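Long-range contacts in phospholipase A1 (Streptomyces albidoflavus, PDB 4HYQ), which catalyses hydrolysis of the sn-1 ester bond of glycerophospholipids, releasing a fatty acid, and belongs to the GDSL-like (SGNH) hydrolase family: residues Ala1-Tyr5 / Trp39-Pro45; Gln97-Ile103 / Thr157-Ala163; Val113-Pro118 / Leu170-Val174. All blocks are in the same frame, centred on the assembly; numbering follows the deposited sequence.

Contact 1: residues Ala1-Tyr5 / Trp39-Pro45; sequences AAGGY and WAAANSP
An edge-to-face aromatic pair, Y5 against W39, ties the start of strand 4-9, next to the edge strand of the sheet, to the last turn of helix 35-43. The edge of the indole is turned to the face of the phenol, with the two six-membered ring centroids 5.0 Å apart and the planes at 68°. The closest approach is 3.6 Å, from W39 CE3 to Y5 CD2. Both side chains have CG anti to the backbone N, which carries each ring over to the other segment. At the edge of the Y5 ring lies the methyl of A40, while CB of the tyrosine packs on P45 CB at 3.9 Å.

The setting is the beginning of the parallel sheet of an SGNH hydrolase: helix 35-43 ends, S44 takes a positive phi, and P45 leads into strand 47-50, the edge neighbour of strand 4-9. Y5 OH is hydrogen-bonded to S77 OG on strand 73-79, and helix 221-235 packs against both rings.

Before strand 4-9 begins, the chain terminus reaches the end of the helix through its amino nitrogen. A1 N donates to N43 O over 3.2 Å, nearly in line with that carbonyl (174°), and weakly to S44 O. A1 CB meets W39 CH2 at 4.0 Å, and A1 O receives a CA-H...O contact from P45. N43 turns its amide back over one face of the indole, where ND2 donates to W39 O at 2.9 Å, a carbonyl that also accepts from N43 N.

Contact 2: residues Gln97-Ile103 / Thr157-Ala163; sequences QSEANCI and TEGERTA
Two acidic side chains, E99 and E160, lie against each other across two nearly parallel helix starts, joined through their aliphatic parts while their carboxylates both turn to T157, one to its hydroxyl and the other to its backbone N. E99 CG and E160 CG are 3.6 Å apart, the chains crossing at a slant. The axes of helices 99-103 and 158-163 run 9.6 Å apart with only 8° between their directions, a side-by-side pairing in which both first turns sit at the same level.

Hydroxyls cap both helices. S98 OG accepts from N101 N, and T157 and E160 form a capping box: T157 OG1 accepts from E160 N, and E160 OE1 takes T157 N on its anti lone pair along an almost straight bond (3.1 Å, 174°). T157 OG1 lies between its own backbone N and carbonyl carbon, a placing that serves the cap and also lets the hydroxyl donate across the contact to E99 OE1 at 2.7 Å. That donor arrives from well above the carboxylate plane, 78° out of it. A water extends the link, donating to E99 OE1 and accepting from G159 N.

Further in, E160 CG rests on C102 SG at 3.6 Å, the sulfur being held in a disulfide with C94, and I103 CD1 presses tightly on A163 CB at 3.5 Å.

T157 thus uses one hydroxyl twice, as acceptor within its helix and as donor between helices. With E99 OE1 and E160 OE1 5.0 Å apart, the two negative charges probably disfavour each other, a cost that the amides of the helix starts and the threonine hydroxyl are likely to offset.

Contact 3: residues Val113-Pro118 / Leu170-Val174; sequences VESTLP and LLNSV
The backbones of 113-118, where helix 99-115 gives way to helix 117-131, and 170-174, in the middle of helix 158-181, come nearest at V113 and L171, whose CA atoms are 6.2 Å apart. V113 CG1, held anti to its own N (chi1 165°), enters between L170 and V174, meeting L170 CG at 3.8 Å and V174 CG2 at 3.7 Å. L170 also spreads against the aliphatic stem of E114, its CD2 lying 3.6 Å from E114 CG, the two chains crossing at about a right angle. Beyond the helix break P118 CG touches V174 CG1, and L117 CD2 is pressed against L171 CD1 at 3.3 Å, a tight fit. Helix 87-96 closes over V113 and L171 through F87.

Were L170 an alanine, its branched end would be gone and a gap would probably open beside V113 CG1 and E114 CG. No hydrogen bond spans the two segments. V113 O, buried beneath V174 CG2, has no polar partner in the model, and cohesion between the segments rests on methyl and methylene packing.

Overall arrangement
Contact 1 comes first along the chain and is complete before the others open; contacts 2 and 3 then alternate their segments, each drawing on helix 99-115 and helix 158-181. These two lie on that helix pair with centres about 20 Å apart, contact 2 at the helix starts and contact 3 further along, where 99-115 ends and 117-131 begins. Contact 1 lies on the opposite side of the chain's centre, at the start of strand 4-9 in the five-stranded parallel sheet, its centre about 42 Å from that of contact 2 and 31 Å from that of contact 3. Contact 1 packs a helix end on the sheet, whereas contacts 2 and 3 join helices at separate levels.

Contact 1: residues Ala1-Tyr5 / Trp39-Pro45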
# COMPACT_ATOMS: atom_id res chain seq x y z
N ALA A 1 -17.08 11.02 14.06
CA ALA A 1 -16.97 11.24 12.59
C ALA A 1 -18.29 10.89 11.90
O ALA A 1 -18.74 9.74 11.94
CB ALA A 1 -15.83 10.40 12.01
N ALA A 2 -18.90 11.89 11.28
CA ALA A 2 -20.17 11.70 10.58
C ALA A 2 -19.94 10.86 9.35
O ALA A 2 -18.95 11.02 8.65
CB ALA A 2 -20.75 13.04 10.18
N GLY A 3 -20.87 9.95 9.07
CA GLY A 3 -20.74 9.13 7.89
C GLY A 3 -19.88 7.90 8.07
O GLY A 3 -19.09 7.78 9.01
N GLY A 4 -20.03 6.97 7.14
CA GLY A 4 -19.29 5.73 7.23
C GLY A 4 -17.90 5.83 6.67
O GLY A 4 -17.60 6.66 5.81
N TYR A 5 -17.04 4.97 7.20
CA TYR A 5 -15.65 4.90 6.74
C TYR A 5 -15.49 3.54 6.06
O TYR A 5 -15.85 2.51 6.65
CB TYR A 5 -14.70 5.02 7.93
CG TYR A 5 -13.24 4.67 7.62
CD1 TYR A 5 -12.67 5.00 6.39
CD2 TYR A 5 -12.44 4.06 8.58
CE1 TYR A 5 -11.32 4.72 6.11
CE2 TYR A 5 -11.09 3.78 8.32
CZ TYR A 5 -10.55 4.11 7.10
OH TYR A 5 -9.22 3.85 6.89
N TRP A 39 -7.51 4.02 13.04
CA TRP A 39 -8.22 5.28 12.84
C TRP A 39 -9.68 5.18 13.28
O TRP A 39 -10.20 6.08 13.95
CB TRP A 39 -8.16 5.71 11.37
CG TRP A 39 -8.71 7.11 11.15
CD1 TRP A 39 -8.02 8.29 11.19
CD2 TRP A 39 -10.08 7.45 10.90
NE1 TRP A 39 -8.87 9.35 10.97
CE2 TRP A 39 -10.14 8.87 10.80
CE3 TRP A 39 -11.26 6.71 10.76
CZ2 TRP A 39 -11.34 9.55 10.56
CZ3 TRP A 39 -12.45 7.39 10.53
CH2 TRP A 39 -12.48 8.79 10.43
N ALA A 40 -10.35 4.09 12.92
CA ALA A 40 -11.76 3.91 13.28
C ALA A 40 -11.95 3.85 14.80
O ALA A 40 -12.93 4.39 15.33
CB ALA A 40 -12.32 2.64 12.63
N ALA A 41 -11.03 3.19 15.50
CA ALA A 41 -11.12 3.08 16.95
C ALA A 41 -11.00 4.45 17.62
O ALA A 41 -11.67 4.74 18.61
CB ALA A 41 -10.03 2.15 17.48
N ALA A 42 -10.14 5.29 17.07
CA ALA A 42 -9.92 6.62 17.64
C ALA A 42 -10.93 7.67 17.21
O ALA A 42 -11.18 8.64 17.95
CB ALA A 42 -8.52 7.09 17.29
N ASN A 43 -11.54 7.49 16.04
CA ASN A 43 -12.47 8.49 15.53
C ASN A 43 -13.96 8.18 15.50
O ASN A 43 -14.77 9.03 15.13
CB ASN A 43 -11.97 8.94 14.16
CG ASN A 43 -10.62 9.63 14.24
OD1 ASN A 43 -10.55 10.84 14.50
ND2 ASN A 43 -9.54 8.87 14.06
N SER A 44 -14.34 6.96 15.86
CA SER A 44 -15.74 6.56 15.92
C SER A 44 -16.65 6.96 14.75
O SER A 44 -17.62 7.71 14.94
CB SER A 44 -16.38 7.10 17.21
OG SER A 44 -15.60 6.78 18.34
N PRO A 45 -16.36 6.47 13.54
CA PRO A 45 -17.20 6.80 12.38
C PRO A 45 -18.57 6.14 12.56
O PRO A 45 -18.70 5.19 13.32
CB PRO A 45 -16.43 6.19 11.21
CG PRO A 45 -15.72 5.02 11.85
CD PRO A 45 -15.22 5.62 13.13

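Contact 2: residues Gln97-Ile103 / Thr157-Ala163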
# COMPACT_ATOMS: atom_id res chain seq x y z
N GLN A 97 17.33 -14.28 -7.84
CA GLN A 97 18.12 -14.31 -9.07
C GLN A 97 19.30 -13.32 -9.05
O GLN A 97 19.68 -12.83 -7.99
CB GLN A 97 17.20 -14.09 -10.28
CG GLN A 97 16.00 -15.06 -10.27
CD GLN A 97 15.19 -15.02 -11.56
OE1 GLN A 97 15.46 -14.23 -12.46
NE2 GLN A 97 14.18 -15.89 -11.64
N SER A 98 19.88 -13.05 -10.21
CA SER A 98 21.04 -12.15 -10.27
C SER A 98 20.64 -10.68 -10.35
O SER A 98 19.48 -10.36 -10.63
CB SER A 98 21.89 -12.47 -11.50
OG SER A 98 21.30 -11.89 -12.66
N GLU A 99 21.60 -9.80 -10.12
CA GLU A 99 21.33 -8.37 -10.18
C GLU A 99 20.75 -8.01 -11.56
O GLU A 99 19.81 -7.23 -11.65
CB GLU A 99 22.60 -7.56 -9.92
CG GLU A 99 22.33 -6.06 -9.80
CD GLU A 99 23.50 -5.27 -9.25
OE1 GLU A 99 24.22 -5.79 -8.37
OE2 GLU A 99 23.69 -4.12 -9.68
N ALA A 100 21.32 -8.59 -12.61
CA ALA A 100 20.87 -8.34 -13.97
C ALA A 100 19.41 -8.75 -14.15
O ALA A 100 18.63 -8.04 -14.80
CB ALA A 100 21.73 -9.10 -14.96
N ASN A 101 19.06 -9.91 -13.60
CA ASN A 101 17.69 -10.40 -13.71
C ASN A 101 16.76 -9.46 -12.97
O ASN A 101 15.64 -9.21 -13.40
CB ASN A 101 17.55 -11.79 -13.09
CG ASN A 101 18.32 -12.86 -13.83
OD1 ASN A 101 18.32 -12.94 -15.07
ND2 ASN A 101 18.97 -13.73 -13.08
N CYS A 102 17.24 -8.96 -11.83
CA CYS A 102 16.45 -8.05 -11.01
C CYS A 102 16.15 -6.77 -11.76
O CYS A 102 14.99 -6.34 -11.82
CB CYS A 102 17.20 -7.74 -9.71
SG CYS A 102 16.42 -6.50 -8.60
N ILE A 103 17.18 -6.17 -12.37
CA ILE A 103 17.01 -4.92 -13.12
C ILE A 103 16.03 -5.07 -14.27
O ILE A 103 15.14 -4.23 -14.47
CB ILE A 103 18.35 -4.43 -13.70
CG1 ILE A 103 19.36 -4.24 -12.57
CG2 ILE A 103 18.14 -3.15 -14.49
CD1 ILE A 103 18.89 -3.38 -11.42
N THR A 157 21.90 -5.94 -3.35
CA THR A 157 23.02 -5.12 -3.78
C THR A 157 22.50 -3.70 -3.92
O THR A 157 21.29 -3.46 -4.06
CB THR A 157 23.60 -5.60 -5.13
OG1 THR A 157 22.67 -5.30 -6.18
CG2 THR A 157 23.86 -7.12 -5.08
N GLU A 158 23.43 -2.75 -3.89
CA GLU A 158 23.10 -1.35 -4.03
C GLU A 158 22.36 -1.11 -5.34
O GLU A 158 21.36 -0.38 -5.36
CB GLU A 158 24.38 -0.50 -4.01
CG GLU A 158 24.19 0.96 -4.43
CD GLU A 158 25.49 1.77 -4.38
OE1 GLU A 158 26.03 1.97 -3.27
OE2 GLU A 158 25.98 2.19 -5.45
N GLY A 159 22.84 -1.71 -6.42
CA GLY A 159 22.20 -1.54 -7.70
C GLY A 159 20.75 -2.00 -7.68
O GLY A 159 19.90 -1.38 -8.31
N GLU A 160 20.48 -3.09 -6.97
CA GLU A 160 19.12 -3.63 -6.89
C GLU A 160 18.24 -2.73 -6.02
O GLU A 160 17.08 -2.46 -6.36
CB GLU A 160 19.13 -5.06 -6.34
CG GLU A 160 19.76 -6.07 -7.31
CD GLU A 160 19.91 -7.46 -6.71
OE1 GLU A 160 20.41 -7.57 -5.58
OE2 GLU A 160 19.55 -8.44 -7.39
N ARG A 161 18.80 -2.27 -4.91
CA ARG A 161 18.06 -1.38 -4.02
C ARG A 161 17.70 -0.08 -4.74
O ARG A 161 16.61 0.45 -4.57
CB ARG A 161 18.89 -1.02 -2.80
CG ARG A 161 19.12 -2.16 -1.86
CD ARG A 161 19.84 -1.63 -0.67
NE ARG A 161 20.78 -2.61 -0.15
CZ ARG A 161 21.68 -2.34 0.78
NH1 ARG A 161 21.78 -1.12 1.30
NH2 ARG A 161 22.50 -3.30 1.18
N THR A 162 18.63 0.42 -5.53
CA THR A 162 18.42 1.65 -6.28
C THR A 162 17.30 1.48 -7.30
O THR A 162 16.44 2.35 -7.46
CB THR A 162 19.71 2.06 -7.01
OG1 THR A 162 20.70 2.40 -6.03
CG2 THR A 162 19.45 3.24 -7.91
N ALA A 163 17.33 0.34 -7.98
CA ALA A 163 16.34 0.04 -9.00
C ALA A 163 14.96 -0.12 -8.37
O ALA A 163 13.97 0.40 -8.89
CB ALA A 163 16.73 -1.24 -9.74
O HOH W 1 25.35 -3.36 -6.74

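Contact 3: residues Val113-Pro118 / Leu170-Val174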
# COMPACT_ATOMS: atom_id res chain seq x y z
N VAL A 113 3.80 0.20 -15.13
CA VAL A 113 3.37 1.30 -14.27
C VAL A 113 3.08 2.56 -15.07
O VAL A 113 2.11 3.25 -14.80
CB VAL A 113 4.43 1.60 -13.19
CG1 VAL A 113 4.15 2.96 -12.53
CG2 VAL A 113 4.42 0.50 -12.12
N GLU A 114 3.92 2.85 -16.06
CA GLU A 114 3.74 4.05 -16.88
C GLU A 114 2.64 3.93 -17.92
O GLU A 114 1.87 4.88 -18.13
CB GLU A 114 5.02 4.39 -17.64
CG GLU A 114 6.22 4.72 -16.79
CD GLU A 114 7.48 4.86 -17.63
OE1 GLU A 114 7.50 5.73 -18.53
OE2 GLU A 114 8.45 4.10 -17.39
N SER A 115 2.55 2.78 -18.57
CA SER A 115 1.61 2.59 -19.66
C SER A 115 0.26 1.95 -19.40
O SER A 115 -0.70 2.22 -20.12
CB SER A 115 2.29 1.78 -20.76
OG SER A 115 2.40 0.42 -20.37
N THR A 116 0.19 1.09 -18.40
CA THR A 116 -1.05 0.38 -18.15
C THR A 116 -1.75 0.68 -16.83
O THR A 116 -2.98 0.73 -16.76
CB THR A 116 -0.79 -1.13 -18.23
OG1 THR A 116 -0.15 -1.42 -19.48
CG2 THR A 116 -2.09 -1.91 -18.15
N LEU A 117 -0.97 0.87 -15.78
CA LEU A 117 -1.57 1.14 -14.49
C LEU A 117 -2.46 2.40 -14.43
O LEU A 117 -3.51 2.37 -13.80
CB LEU A 117 -0.49 1.23 -13.41
CG LEU A 117 -1.03 1.41 -11.99
CD1 LEU A 117 -1.91 0.23 -11.59
CD2 LEU A 117 0.15 1.56 -11.04
N PRO A 118 -2.06 3.50 -15.08
CA PRO A 118 -2.93 4.69 -14.99
C PRO A 118 -4.39 4.42 -15.35
O PRO A 118 -5.30 4.87 -14.65
CB PRO A 118 -2.27 5.67 -15.95
CG PRO A 118 -0.82 5.32 -15.84
CD PRO A 118 -0.85 3.80 -15.88
N LEU A 170 8.38 5.82 -9.14
CA LEU A 170 7.55 5.90 -10.34
C LEU A 170 6.11 5.52 -10.03
O LEU A 170 5.16 6.16 -10.50
CB LEU A 170 8.11 5.00 -11.45
CG LEU A 170 7.33 4.97 -12.76
CD1 LEU A 170 7.50 6.32 -13.47
CD2 LEU A 170 7.84 3.84 -13.66
N LEU A 171 5.93 4.46 -9.25
CA LEU A 171 4.59 4.01 -8.88
C LEU A 171 3.88 5.11 -8.09
O LEU A 171 2.73 5.45 -8.38
CB LEU A 171 4.66 2.72 -8.04
CG LEU A 171 3.36 2.14 -7.46
CD1 LEU A 171 2.39 1.80 -8.59
CD2 LEU A 171 3.70 0.87 -6.65
N ASN A 172 4.57 5.69 -7.11
CA ASN A 172 3.97 6.74 -6.29
C ASN A 172 3.68 7.99 -7.12
O ASN A 172 2.72 8.71 -6.85
CB ASN A 172 4.88 7.09 -5.12
CG ASN A 172 4.85 6.03 -4.03
OD1 ASN A 172 3.83 5.35 -3.84
ND2 ASN A 172 5.95 5.88 -3.31
N SER A 173 4.50 8.23 -8.13
CA SER A 173 4.28 9.40 -8.99
C SER A 173 2.98 9.21 -9.77
O SER A 173 2.15 10.13 -9.85
CB SER A 173 5.46 9.56 -9.96
OG SER A 173 5.20 10.60 -10.88
N VAL A 174 2.78 8.02 -10.32
CA VAL A 174 1.57 7.72 -11.09
C VAL A 174 0.34 7.81 -10.19
O VAL A 174 -0.69 8.37 -10.57
CB VAL A 174 1.62 6.31 -11.71
CG1 VAL A 174 0.24 5.90 -12.21
CG2 VAL A 174 2.60 6.30 -12.88